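Local coordinates for AOC_like domain-containing protein (Frankia sp. Cc1.17, PDB 7DVI), which catalyses exo-selective intermolecular Diels-Alder reactions on non-natural substrates, at residues E55-D58 / S59-L63; G120-G123 / V124-L128. All blocks are in the same frame, centred on the assembly; numbering follows the deposited sequence.

Interaction 1: residues E55-D58 / S59-L63; sequences ELYD and SSREL
The ring of Y57 has L63 over one face and, in one of two modelled conformers, R61 over the other. CD1 of L63 sits 4.2 Å from the ring centroid and 22° off the normal, a CH-pi contact offset toward the rim; CG of L63 stands anti to its backbone N (chi1 -172°), and the second torsion lays the methyl over the ring. CZ of this R61 copy lies 4.7 Å from the centroid, a cation-pi contact that the other may not share, with NH1 displaced toward CE2. In the ring plane, OH of Y57 donates to OE1 of E55 at a very short 2.5 Å, a length to be read with caution. W29 adds an edge-to-face contact from strand 22-37.

D58 holds the backbone. Its N donates to O of E62 at 2.8 Å, and its O accepts N of R61 at 2.7 Å, closing the type I turn D58-R61. Its OD1 takes two amides from opposite faces of the carboxylate plane: N of S60 at 2.8 Å, and N of E62 at 3.3 Å. The second oxygen, OD2, forms a salt bridge with R93. With one oxygen engaged by backbone N-H groups and the other by an arginine, the D58 carboxylate is restrained in rotation and probably stays ionised in this hairpin linking strands 49-57 and 63-76.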
loop_
_atom_site.group_PDB
_atom_site.type_symbol
_atom_site.label_atom_id
_atom_site.label_comp_id
_atom_site.label_asym_id
_atom_site.label_seq_id
_atom_site.Cartn_x
_atom_site.Cartn_y
_atom_site.Cartn_z
ATOM N N GLU A 55 6.473 1.541 -22.929
ATOM C CA GLU A 55 6.083 2.908 -23.318
ATOM C C GLU A 55 4.628 3.121 -22.941
ATOM O O GLU A 55 3.876 2.137 -22.805
ATOM C CB GLU A 55 6.286 3.122 -24.813
ATOM C CG GLU A 55 7.733 3.300 -25.191
ATOM C CD GLU A 55 7.955 3.473 -26.689
ATOM O OE1 GLU A 55 7.015 3.239 -27.479
ATOM O OE2 GLU A 55 9.052 3.874 -27.047
ATOM N N LEU A 56 4.267 4.375 -22.742
ATOM C CA LEU A 56 2.875 4.782 -22.559
ATOM C C LEU A 56 2.572 5.804 -23.657
ATOM O O LEU A 56 3.392 6.723 -23.850
ATOM C CB LEU A 56 2.693 5.422 -21.180
ATOM C CG LEU A 56 2.579 4.446 -20.000
ATOM C CD1 LEU A 56 3.953 3.892 -19.685
ATOM C CD2 LEU A 56 1.984 5.155 -18.797
ATOM N N TYR A 57 1.380 5.674 -24.230
ATOM C CA TYR A 57 0.781 6.587 -25.223
ATOM C C TYR A 57 -0.547 7.058 -24.652
ATOM O O TYR A 57 -1.302 6.244 -24.075
ATOM C CB TYR A 57 0.688 5.866 -26.571
ATOM C CG TYR A 57 2.028 5.573 -27.187
ATOM C CD1 TYR A 57 2.782 4.474 -26.795
ATOM C CD2 TYR A 57 2.542 6.399 -28.182
ATOM C CE1 TYR A 57 4.033 4.240 -27.329
ATOM C CE2 TYR A 57 3.783 6.167 -28.732
ATOM C CZ TYR A 57 4.526 5.085 -28.308
ATOM O OH TYR A 57 5.735 4.834 -28.881
ATOM N N ASP A 58 -0.823 8.359 -24.780
ATOM C CA ASP A 58 -2.105 8.937 -24.314
ATOM C C ASP A 58 -3.229 8.470 -25.261
ATOM O O ASP A 58 -2.957 7.719 -26.211
ATOM C CB ASP A 58 -1.964 10.446 -24.130
ATOM C CG ASP A 58 -1.809 11.218 -25.436
ATOM O OD1 ASP A 58 -2.287 10.706 -26.513
ATOM O OD2 ASP A 58 -1.170 12.288 -25.371
ATOM N N SER A 59 -4.464 8.853 -24.964
ATOM C CA SER A 59 -5.683 8.401 -25.672
ATOM C C SER A 59 -5.642 8.862 -27.137
ATOM O O SER A 59 -6.392 8.304 -27.923
ATOM C CB SER A 59 -6.907 8.889 -24.987
ATOM O OG SER A 59 -6.957 10.304 -24.986
ATOM N N SER A 60 -4.757 9.792 -27.486
ATOM C CA SER A 60 -4.489 10.232 -28.876
ATOM C C SER A 60 -3.317 9.463 -29.488
ATOM O O SER A 60 -2.931 9.815 -30.590
ATOM C CB SER A 60 -4.257 11.706 -28.893
ATOM O OG SER A 60 -5.417 12.342 -28.391
ATOM N N ARG A 61 -2.767 8.461 -28.813
ATOM C CA ARG A 61 -1.627 7.635 -29.303
ATOM C C ARG A 61 -0.419 8.514 -29.620
ATOM O O ARG A 61 0.430 8.084 -30.403
ATOM C CB ARG A 61 -1.983 6.736 -30.498
ATOM C CG ARG A 61 -1.966 5.242 -30.167
ATOM C CD ARG A 61 -1.630 4.318 -31.324
ATOM N NE ARG A 61 -0.261 3.799 -31.311
ATOM C CZ ARG A 61 0.801 4.488 -31.691
ATOM N NH1 ARG A 61 2.006 3.945 -31.682
ATOM N NH2 ARG A 61 0.655 5.734 -32.086
ATOM N N GLU A 62 -0.341 9.657 -28.958
ATOM C CA GLU A 62 0.923 10.423 -28.772
ATOM C C GLU A 62 1.689 9.866 -27.550
ATOM O O GLU A 62 1.032 9.519 -26.543
ATOM C CB GLU A 62 0.610 11.887 -28.470
ATOM C CG GLU A 62 -0.261 12.578 -29.509
ATOM C CD GLU A 62 0.519 13.236 -30.628
ATOM O OE1 GLU A 62 -0.005 14.202 -31.217
ATOM O OE2 GLU A 62 1.650 12.782 -30.901
ATOM N N LEU A 63 3.015 9.848 -27.599
ATOM C CA LEU A 63 3.898 9.440 -26.473
ATOM C C LEU A 63 3.614 10.254 -25.201
ATOM O O LEU A 63 3.498 11.520 -25.231
ATOM C CB LEU A 63 5.357 9.561 -26.906
ATOM C CG LEU A 63 6.398 8.999 -25.928
ATOM C CD1 LEU A 63 6.287 7.483 -25.785
ATOM C CD2 LEU A 63 7.787 9.379 -26.379
#

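Interaction 2: residues G120-G123 / V124-L128; sequences GLDG and VYRGL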
loop_
_atom_site.group_PDB
_atom_site.type_symbol
_atom_site.label_atom_id
_atom_site.label_comp_id
_atom_site.label_asym_id
_atom_site.label_seq_id
_atom_site.Cartn_x
_atom_site.Cartn_y
_atom_site.Cartn_z
ATOM N N GLY A 120 3.818 11.652 -6.719
ATOM C CA GLY A 120 4.559 12.545 -7.624
ATOM C C GLY A 120 5.911 12.875 -7.075
ATOM O O GLY A 120 6.004 13.180 -5.899
ATOM N N LEU A 121 6.917 12.776 -7.919
ATOM C CA LEU A 121 8.277 13.214 -7.607
ATOM C C LEU A 121 8.600 14.551 -8.301
ATOM O O LEU A 121 9.460 15.255 -7.771
ATOM C CB LEU A 121 9.253 12.129 -8.035
ATOM C CG LEU A 121 9.019 10.737 -7.430
ATOM C CD1 LEU A 121 10.122 9.806 -7.930
ATOM C CD2 LEU A 121 8.985 10.799 -5.914
ATOM N N ASP A 122 7.982 14.901 -9.423
ATOM C CA ASP A 122 8.535 15.994 -10.258
ATOM C C ASP A 122 7.477 16.507 -11.218
ATOM O O ASP A 122 6.515 15.779 -11.507
ATOM C CB ASP A 122 9.807 15.561 -11.007
ATOM C CG ASP A 122 10.792 16.681 -11.320
ATOM O OD1 ASP A 122 10.465 17.846 -10.981
ATOM O OD2 ASP A 122 11.858 16.394 -11.906
ATOM N N GLY A 123 7.665 17.754 -11.700
ATOM C CA GLY A 123 6.737 18.348 -12.673
ATOM C C GLY A 123 5.355 18.422 -12.095
ATOM O O GLY A 123 5.196 18.755 -10.892
ATOM N N VAL A 124 4.330 18.183 -12.903
ATOM C CA VAL A 124 2.937 18.512 -12.460
ATOM C C VAL A 124 2.526 17.632 -11.259
ATOM O O VAL A 124 1.554 17.992 -10.578
ATOM C CB VAL A 124 1.923 18.370 -13.616
ATOM C CG1 VAL A 124 2.220 19.389 -14.718
ATOM C CG2 VAL A 124 1.893 16.947 -14.180
ATOM N N TYR A 125 3.204 16.499 -11.013
ATOM C CA TYR A 125 2.765 15.511 -9.981
ATOM C C TYR A 125 3.312 15.865 -8.590
ATOM O O TYR A 125 2.957 15.217 -7.572
ATOM C CB TYR A 125 3.238 14.113 -10.411
ATOM C CG TYR A 125 2.787 13.755 -11.793
ATOM C CD1 TYR A 125 1.443 13.526 -12.045
ATOM C CD2 TYR A 125 3.669 13.673 -12.850
ATOM C CE1 TYR A 125 0.990 13.225 -13.319
ATOM C CE2 TYR A 125 3.225 13.367 -14.128
ATOM C CZ TYR A 125 1.880 13.141 -14.357
ATOM O OH TYR A 125 1.416 12.820 -15.615
ATOM N N ARG A 126 4.229 16.827 -8.530
ATOM C CA ARG A 126 4.891 17.186 -7.258
ATOM C C ARG A 126 3.831 17.665 -6.274
ATOM O O ARG A 126 2.953 18.453 -6.658
ATOM C CB ARG A 126 6.027 18.184 -7.505
ATOM C CG ARG A 126 6.961 18.314 -6.312
ATOM C CD ARG A 126 7.933 19.471 -6.503
ATOM N NE ARG A 126 8.964 19.127 -7.469
ATOM C CZ ARG A 126 10.138 18.582 -7.146
ATOM N NH1 ARG A 126 10.424 18.299 -5.882
ATOM N NH2 ARG A 126 11.022 18.318 -8.093
ATOM N N GLY A 127 3.807 17.062 -5.082
ATOM C CA GLY A 127 2.813 17.341 -4.037
ATOM C C GLY A 127 1.484 16.674 -4.265
ATOM O O GLY A 127 0.525 16.952 -3.492
ATOM N N LEU A 128 1.409 15.773 -5.243
ATOM C CA LEU A 128 0.204 14.963 -5.474
ATOM C C LEU A 128 0.489 13.462 -5.176
ATOM O O LEU A 128 1.625 13.046 -5.360
ATOM C CB LEU A 128 -0.133 15.047 -6.952
ATOM C CG LEU A 128 -0.895 16.271 -7.444
ATOM C CD1 LEU A 128 -0.613 17.495 -6.644
ATOM C CD2 LEU A 128 -0.708 16.459 -8.924
#
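D122 and R126 run side by side and meet in a salt bridge, NH2 of R126 lying 3.0 Å from OD1 of D122. The bond is bent, 149° at the hydrogen, and NH2 arrives from above the carboxylate plane, which stands 81° from the guanidinium plane. The opposite face of the carboxylate takes N of G123, 2.9 Å from OD1 of D122, so one oxygen accepts both a charged and a backbone donor. Extended from the backbone with CG anti to N (chi1 -165°) and then bent at chi3, the R126 chain lays its guanidinium over the carbonyl of L121, whose O is 3.5 Å from CZ of R126 without a hydrogen bond.

The backbone that carries these side chains folds through overlapping turns: type II' from D122 to Y125, type I from G123 to R126 and type II from Y125 to L128. The type I turn is closed by N of R126 on O of G123 at 3.2 Å, whereas the bond from N of Y125 to O of D122 is weak. This connection joins strands 114-121 and 129-135 of the antiparallel barrel, and L121 with D122 forms a classic beta bulge opposite I96 on strand 95-104.

At the base of the loop, N of G120 donates almost straight to O of L128 at 2.9 Å. CA of G120 also packs close against O of Y125 in a C-H...O contact of 3.1 Å.

CG2 of V124 rests over the centre of the Y125 ring. Farther out, OH of Y125 is hydrogen-bonded to D94, while L128 packs on V78 of the second subunit.

Overall arrangement
From the N terminus, the chain first reaches residues 55-63, where interaction 1 closes the short loop between strands 49-57 and 63-76. It continues through strands 63-76, 82-92 and 95-104 and the short helix 105-109 before interaction 2 closes the loop between strands 114-121 and 129-135. The two loops follow in series, neither nested nor crossed, with centres 20 Å apart and nearest atoms about 8 Å apart. Each joins consecutive antiparallel strands of the same eight-stranded barrel. The connection between strands 82-92 and 95-104 relates to both: R93 meets interaction 1, and D94 meets interaction 2. Strand 22-37 also touches both, while residues 120-128 alone of the two reach the second subunit.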